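Local coordinates for peptide-binding protein (Photobacterium damsela subsp. piscicida, PDB 6SQX) that cleaves bacterial peptidoglycan as a secreted NlpC/P60 cell-wall endopeptidase, probably through the cysteine-type peptidase chemistry of the C40 family, at residues A[187-192]-A[199-204]; A[143-148]-A[213-218]; A[125-130]-A[192-197]. One frame throughout, in Å; residues are numbered along the deposited sequence.

In the fold
Interactions 1 and 2 are buried and belong to the same five-stranded antiparallel sheet of the SH3 region. Interaction 1 pairs the hairpin strands 186-192 and 198-203, while interaction 2 joins strand 142-145 to the outermost strand 215-217; strands 186-192 and 142-145 are neighbours, and Ile187 packs against Val145 and Ile215. Their chemistry is main-chain pairing with mostly apolar side chains on the faces, with a buried Lys202 and His191 in interaction 1, although interaction 2 becomes polar at its Asn147 end. Interaction 3 lies at the surface, where helix 118-126 meets the hairpin loop through asparagine, serine, threonine and aspartate groups. It shares Met192 with interaction 1, and His191 NE2 is hydrogen-bonded to Met126 O.

Interaction 1 (A[187-192]-A[199-204]); sequences IMLIHM and TLIKGQ
Leu200 N donates to His191 O over 2.8 Å, and Leu200 O accepts from Ile190 N at 2.9 Å, so one residue of strand 199-203 is bonded to two successive residues of strand 187-192. This is a classic beta bulge: the pairing shifts by one residue between Leu189-Ile201 and His191-Leu200. Beyond it the antiparallel register is regular, with Met188 N to Lys202 O at 2.9 Å and Lys202 N to Met188 O at 3.1 Å. The two strand axes approach to 4.7 Å at 159°.

The bulge turns the CB of Ile190 toward the partner strand. In one of its two conformers, and so only tentatively, the Ile190 and Lys202 side chains cross at about a right angle. On the face of Met188, His191, Leu200 and Lys202, Met188 and Lys202 run side by side in the same direction, with Met188 SD 3.8 Å from Lys202 NZ; the ammonium is hydrogen-bonded to Asn73 O and Gln67 OE1. The other face carries Leu189 and Ile201, joined CD2 to CG2 at 3.8 Å, and Ile187 CD1 meets Ile201 CD1 at 4.1 Å.

In this hairpin of the SH3 domain, the paired amides and carbonyls satisfy one another within a largely aliphatic setting, and the oxygens of Asn73 and Gln67 probably offset the cost of burying the Lys202 ammonium.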
# COMPACT_ATOMS: atom_id res chain seq x y z
N ILE A 187 13.74 -8.47 3.04
CA ILE A 187 13.06 -8.63 4.33
C ILE A 187 14.05 -9.13 5.37
O ILE A 187 15.20 -9.48 5.08
CB ILE A 187 11.84 -9.59 4.25
CG1 ILE A 187 12.34 -10.97 3.74
CG2 ILE A 187 10.76 -8.99 3.33
CD1 ILE A 187 11.30 -12.04 3.70
N MET A 188 13.58 -9.19 6.60
CA MET A 188 14.28 -9.90 7.65
C MET A 188 13.34 -10.95 8.21
O MET A 188 12.15 -10.67 8.42
CB MET A 188 14.62 -8.93 8.77
CG MET A 188 15.36 -9.57 9.96
SD MET A 188 15.97 -8.43 11.22
CE MET A 188 17.37 -7.69 10.33
N LEU A 189 13.88 -12.16 8.44
CA LEU A 189 13.15 -13.27 9.02
C LEU A 189 13.28 -13.19 10.54
O LEU A 189 14.40 -13.06 11.06
CB LEU A 189 13.70 -14.60 8.50
CG LEU A 189 13.80 -14.72 6.96
CD1 LEU A 189 14.23 -16.14 6.63
CD2 LEU A 189 12.53 -14.32 6.20
N ILE A 190 12.17 -13.27 11.27
CA ILE A 190 12.16 -13.02 12.71
C ILE A 190 11.91 -14.29 13.51
O ILE A 190 12.67 -14.61 14.43
CB ILE A 190 11.13 -11.93 13.08
CG1 ILE A 190 11.41 -10.63 12.33
CG2 ILE A 190 11.12 -11.69 14.62
CD1 ILE A 190 10.15 -9.76 12.22
N HIS A 191 10.85 -15.03 13.18
CA HIS A 191 10.35 -16.06 14.07
C HIS A 191 9.49 -17.01 13.25
O HIS A 191 8.80 -16.57 12.33
CB HIS A 191 9.51 -15.38 15.16
CG HIS A 191 9.10 -16.28 16.29
ND1 HIS A 191 9.97 -16.65 17.29
CD2 HIS A 191 7.91 -16.87 16.58
CE1 HIS A 191 9.34 -17.44 18.14
NE2 HIS A 191 8.09 -17.58 17.75
N MET A 192 9.54 -18.29 13.55
CA MET A 192 8.79 -19.29 12.78
C MET A 192 7.75 -19.96 13.67
O MET A 192 8.02 -20.24 14.85
CB MET A 192 9.76 -20.33 12.15
CG MET A 192 9.10 -21.40 11.27
SD MET A 192 10.28 -22.25 10.17
CE MET A 192 11.65 -22.45 11.28
N THR A 199 6.04 -17.72 8.78
CA THR A 199 7.21 -17.00 9.27
C THR A 199 6.84 -15.55 9.49
O THR A 199 6.18 -14.94 8.64
CB THR A 199 8.38 -17.14 8.28
OG1 THR A 199 8.74 -18.52 8.21
CG2 THR A 199 9.61 -16.36 8.77
N LEU A 200 7.23 -15.00 10.64
CA LEU A 200 7.05 -13.59 10.95
C LEU A 200 8.22 -12.84 10.34
O LEU A 200 9.38 -13.22 10.55
CB LEU A 200 7.10 -13.42 12.48
CG LEU A 200 6.94 -11.97 12.99
CD1 LEU A 200 5.64 -11.23 12.53
CD2 LEU A 200 7.11 -11.91 14.52
N ILE A 201 7.93 -11.84 9.50
CA ILE A 201 8.93 -11.09 8.75
C ILE A 201 8.69 -9.60 8.89
O ILE A 201 7.63 -9.16 9.33
CB ILE A 201 8.90 -11.48 7.24
CG1 ILE A 201 7.58 -11.01 6.55
CG2 ILE A 201 9.06 -12.99 7.11
CD1 ILE A 201 7.61 -11.06 5.06
N LYS A 202 9.67 -8.81 8.46
CA LYS A 202 9.42 -7.39 8.28
C LYS A 202 10.15 -6.91 7.03
O LYS A 202 11.23 -7.41 6.70
CB LYS A 202 9.84 -6.56 9.52
CG LYS A 202 11.28 -6.83 10.02
CD LYS A 202 11.40 -6.16 11.40
CE LYS A 202 12.79 -6.36 12.02
NZ LYS A 202 13.80 -5.33 11.59
N GLY A 203 9.54 -5.94 6.35
CA GLY A 203 10.16 -5.34 5.17
C GLY A 203 9.19 -4.36 4.55
O GLY A 203 7.98 -4.42 4.78
N GLN A 204 9.76 -3.42 3.77
CA GLN A 204 8.93 -2.40 3.12
C GLN A 204 8.04 -1.62 4.11
O GLN A 204 7.03 -1.02 3.73
CB GLN A 204 8.13 -2.98 1.94
CG GLN A 204 8.84 -2.91 0.59
CD GLN A 204 8.93 -1.49 0.08
OE1 GLN A 204 9.37 -0.59 0.81
NE2 GLN A 204 8.47 -1.24 -1.15

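Interaction 2 (A[143-148]-A[213-218]); sequences GIVVNN and SSIANV. With EDO (1,2-ethanediol), chain N.
Gly143 and Ile144 meet Ala216 to Val218 where strand 142-145 pairs antiparallel with 215-217, outermost in the five-stranded SH3-region sheet. The tight part is centred on the hydrogen-bonded pair Ile144-Ala216: Ile144 N reaches Ala216 O at 2.9 Å, and Ala216 N returns to Ile144 O at 3.0 Å. Gly143 comes especially near, its CA 3.8 Å from Asn217 CA. Ile144 CG2, held between its own backbone N and carbonyl carbon (chi1 -162° puts CG1 opposite N), meets Val218 CG1 at 3.7 Å, the two side chains crossing at about a right angle. Phe222 and Trp226 of helix 220-226 also pack on Ile144.

The pairing changes at Ser214, whose carbonyl oxygen is gripped by two consecutive amides, Val146 N at 2.7 Å and Asn147 N at 3.2 Å. Both approach from the same face of its plane, the first 36° out of it. Beyond this doubly bonded oxygen the contact is looser and more polar: Asn148 ND2 donates to O1 of a 1,2-ethanediol, probably from the crystallisation liquor, Asn147 OD1 is hydrogen-bonded to Lys251 NZ, and a water accepts from Asn147 ND2 at 3.1 Å and lies 2.7 Å from exposed Ser213 OG.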
# COMPACT_ATOMS: atom_id res chain seq x y z
N GLY A 143 16.69 -11.82 4.38
CA GLY A 143 15.95 -12.66 3.45
C GLY A 143 15.30 -11.90 2.32
O GLY A 143 15.52 -10.70 2.12
N ILE A 144 14.48 -12.62 1.56
CA ILE A 144 13.81 -12.06 0.39
C ILE A 144 12.49 -12.78 0.18
O ILE A 144 12.35 -13.97 0.48
CB ILE A 144 14.76 -12.13 -0.84
CG1 ILE A 144 14.32 -11.17 -1.95
CG2 ILE A 144 14.91 -13.56 -1.38
CD1 ILE A 144 15.40 -10.93 -2.99
N VAL A 145 11.50 -12.05 -0.36
CA VAL A 145 10.23 -12.65 -0.75
C VAL A 145 10.41 -13.37 -2.08
O VAL A 145 10.93 -12.79 -3.05
CB VAL A 145 9.13 -11.56 -0.86
CG1 VAL A 145 7.80 -12.16 -1.37
CG2 VAL A 145 8.93 -10.89 0.52
N VAL A 146 10.01 -14.66 -2.12
CA VAL A 146 10.08 -15.45 -3.35
C VAL A 146 8.73 -15.65 -4.02
O VAL A 146 8.69 -15.95 -5.21
CB VAL A 146 10.85 -16.79 -3.17
CG1 VAL A 146 12.29 -16.53 -2.73
CG2 VAL A 146 10.13 -17.77 -2.22
N ASN A 147 7.62 -15.55 -3.30
CA ASN A 147 6.30 -15.55 -3.91
C ASN A 147 5.51 -14.36 -3.38
O ASN A 147 5.61 -14.04 -2.19
CB ASN A 147 5.53 -16.83 -3.60
CG ASN A 147 6.07 -18.04 -4.35
OD1 ASN A 147 6.24 -17.99 -5.58
ND2 ASN A 147 6.31 -19.13 -3.63
N ASN A 148 4.75 -13.68 -4.24
CA ASN A 148 3.96 -12.54 -3.76
C ASN A 148 3.17 -13.00 -2.54
O ASN A 148 2.59 -14.09 -2.53
CB ASN A 148 2.98 -12.09 -4.85
CG ASN A 148 3.69 -11.72 -6.14
OD1 ASN A 148 4.68 -10.98 -6.16
ND2 ASN A 148 3.17 -12.23 -7.26
N SER A 213 6.78 -20.86 2.73
CA SER A 213 7.16 -21.12 1.35
C SER A 213 7.31 -19.85 0.52
O SER A 213 7.82 -19.90 -0.60
CB SER A 213 6.14 -22.05 0.70
OG SER A 213 4.84 -21.47 0.74
N SER A 214 6.84 -18.70 1.01
CA SER A 214 6.91 -17.47 0.24
C SER A 214 8.18 -16.67 0.49
O SER A 214 8.40 -15.65 -0.16
CB SER A 214 5.69 -16.59 0.53
OG SER A 214 5.87 -15.82 1.72
N ILE A 215 9.04 -17.14 1.40
CA ILE A 215 10.25 -16.41 1.75
C ILE A 215 11.46 -17.35 1.77
O ILE A 215 11.32 -18.58 1.81
CB ILE A 215 10.10 -15.66 3.10
CG1 ILE A 215 9.61 -16.54 4.28
CG2 ILE A 215 9.03 -14.55 2.94
CD1 ILE A 215 10.66 -17.43 4.88
N ALA A 216 12.65 -16.74 1.71
CA ALA A 216 13.89 -17.50 1.78
C ALA A 216 14.95 -16.59 2.39
O ALA A 216 14.87 -15.38 2.26
CB ALA A 216 14.32 -17.93 0.37
N ASN A 217 15.94 -17.17 3.08
CA ASN A 217 17.01 -16.31 3.54
C ASN A 217 18.03 -16.08 2.43
O ASN A 217 18.01 -16.75 1.39
CB ASN A 217 17.69 -16.77 4.85
CG ASN A 217 18.50 -18.02 4.69
OD1 ASN A 217 18.07 -18.98 4.05
ND2 ASN A 217 19.68 -18.03 5.32
N VAL A 218 18.87 -15.06 2.61
CA VAL A 218 19.88 -14.73 1.62
C VAL A 218 21.23 -14.70 2.32
O VAL A 218 21.31 -14.39 3.52
CB VAL A 218 19.61 -13.40 0.87
CG1 VAL A 218 18.28 -13.50 0.11
CG2 VAL A 218 19.56 -12.22 1.82
C1 EDO N . -0.51 -13.94 -6.88
O1 EDO N . 0.89 -14.23 -6.85
C2 EDO N . -0.67 -12.43 -6.98
O2 EDO N . -0.39 -11.97 -8.29
O HOH W 1 4.42 -19.61 -1.20

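Interaction 3 (A[125-130]-A[192-197]); sequences NMNLKS and MSTDKK
Asn125 grips the loop 192-197 with both its backbone carbonyl and its side-chain amide. Two hydrogen bonds come from the loop's main chain. Thr194 N meets Asn125 O at 2.8 Å, in the carbonyl plane and on a lone pair, while Asp195 N meets Asn125 OD1 at 2.9 Å, with an angle of 156° at the hydrogen. Asn125 has CG opposite its backbone N (chi1 -161°), which sets the amide alongside the carbonyl and lets two oxygens of one residue receive two successive amides of the turn.

The side-chain polar contact is less strong. Asn125 ND2 makes a weak bond to Asp195 OD1 at 3.2 Å, and the amide and carboxylate planes stand 81° apart, so the groups meet crosswise rather than as a flat pair.

Within the loop, a type I turn from Ser193 to Lys196 is reinforced by the same carboxylate. Ser193 OG donates to Asp195 OD1 at 2.8 Å, nearly in line with the C-O bond; Lys197 N reaches that oxygen at 3.0 Å from above the carboxylate plane, completing an Asx turn.

Closer carbon approaches add to this. Ser193 CA makes a CA-H...O contact with Asn125 O at 3.2 Å, and Thr194 OG1 lies 3.3 Å from Asn127 CB. Asn127, with positive phi, is where the chain leaves helical geometry after helix 118-126.

The contact therefore fastens the end of that helix to the hairpin loop of the SH3 region. Its chemistry is local and polar: Asp195 probably steadies the turn that presents the two amides, and the bonds donated to its OD1 would probably stabilise the carboxylate as an anion.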
# COMPACT_ATOMS: atom_id res chain seq x y z
N ASN A 125 0.60 -21.76 18.18
CA ASN A 125 1.46 -21.93 17.02
C ASN A 125 2.47 -20.80 16.89
O ASN A 125 3.56 -20.99 16.33
CB ASN A 125 0.58 -22.00 15.77
CG ASN A 125 1.29 -22.63 14.57
OD1 ASN A 125 2.17 -23.49 14.72
ND2 ASN A 125 0.88 -22.22 13.37
N MET A 126 2.13 -19.59 17.36
CA MET A 126 3.07 -18.48 17.33
C MET A 126 4.28 -18.74 18.23
O MET A 126 5.36 -18.21 17.96
CB MET A 126 2.38 -17.17 17.74
CG MET A 126 1.36 -16.73 16.70
SD MET A 126 0.28 -15.43 17.31
CE MET A 126 1.36 -13.99 17.35
N ASN A 127 4.10 -19.51 19.30
CA ASN A 127 5.19 -19.94 20.18
C ASN A 127 6.11 -18.77 20.57
O ASN A 127 7.33 -18.81 20.37
CB ASN A 127 5.99 -21.08 19.54
CG ASN A 127 7.06 -21.64 20.47
OD1 ASN A 127 6.90 -21.63 21.70
ND2 ASN A 127 8.15 -22.11 19.90
N LEU A 128 5.50 -17.71 21.12
CA LEU A 128 6.26 -16.51 21.47
C LEU A 128 7.21 -16.69 22.65
O LEU A 128 8.09 -15.84 22.83
CB LEU A 128 5.31 -15.33 21.76
CG LEU A 128 4.49 -14.87 20.56
CD1 LEU A 128 3.59 -13.70 20.95
CD2 LEU A 128 5.45 -14.50 19.43
N LYS A 129 7.06 -17.76 23.41
CA LYS A 129 8.02 -17.98 24.49
C LYS A 129 9.44 -18.15 23.95
O LYS A 129 10.41 -17.90 24.69
CB LYS A 129 7.60 -19.16 25.37
CG LYS A 129 7.57 -20.49 24.65
CD LYS A 129 7.35 -21.64 25.65
CE LYS A 129 7.57 -23.01 24.99
NZ LYS A 129 6.47 -23.39 24.05
N SER A 130 9.60 -18.55 22.70
CA SER A 130 10.91 -18.74 22.09
C SER A 130 11.35 -17.55 21.23
O SER A 130 12.35 -17.65 20.52
CB SER A 130 10.93 -20.03 21.26
OG SER A 130 10.11 -19.90 20.11
N MET A 192 9.54 -18.29 13.55
CA MET A 192 8.79 -19.29 12.78
C MET A 192 7.75 -19.96 13.67
O MET A 192 8.02 -20.24 14.85
CB MET A 192 9.76 -20.33 12.15
CG MET A 192 9.10 -21.40 11.27
SD MET A 192 10.28 -22.25 10.17
CE MET A 192 11.65 -22.45 11.28
N SER A 193 6.57 -20.23 13.12
CA SER A 193 5.52 -20.92 13.85
C SER A 193 5.93 -22.35 14.21
O SER A 193 6.85 -22.93 13.61
CB SER A 193 4.23 -20.92 13.02
OG SER A 193 4.43 -21.63 11.81
N THR A 194 5.25 -22.92 15.20
CA THR A 194 5.59 -24.27 15.64
C THR A 194 5.42 -25.28 14.51
O THR A 194 6.26 -26.19 14.35
CB THR A 194 4.77 -24.67 16.86
OG1 THR A 194 4.99 -23.72 17.91
CG2 THR A 194 5.14 -26.08 17.35
N ASP A 195 4.36 -25.13 13.70
CA ASP A 195 4.15 -26.05 12.58
C ASP A 195 5.02 -25.73 11.38
O ASP A 195 4.92 -26.43 10.36
CB ASP A 195 2.66 -26.15 12.21
CG ASP A 195 2.08 -24.85 11.65
OD1 ASP A 195 2.83 -23.87 11.42
OD2 ASP A 195 0.85 -24.81 11.44
N LYS A 196 5.84 -24.69 11.46
CA LYS A 196 6.78 -24.25 10.44
C LYS A 196 6.11 -23.70 9.20
O LYS A 196 6.82 -23.28 8.25
CB LYS A 196 7.80 -25.33 10.04
CG LYS A 196 8.59 -25.84 11.25
CD LYS A 196 9.74 -26.78 10.85
CE LYS A 196 10.35 -27.43 12.09
NZ LYS A 196 10.86 -26.39 13.04
N LYS A 197 4.77 -23.62 9.17
CA LYS A 197 4.11 -23.18 7.95
C LYS A 197 4.12 -21.67 7.76
O LYS A 197 3.85 -21.21 6.66
CB LYS A 197 2.67 -23.70 7.92
CG LYS A 197 2.57 -25.22 7.88
CD LYS A 197 1.12 -25.67 7.90
CE LYS A 197 0.96 -27.17 7.68
NZ LYS A 197 -0.48 -27.54 7.54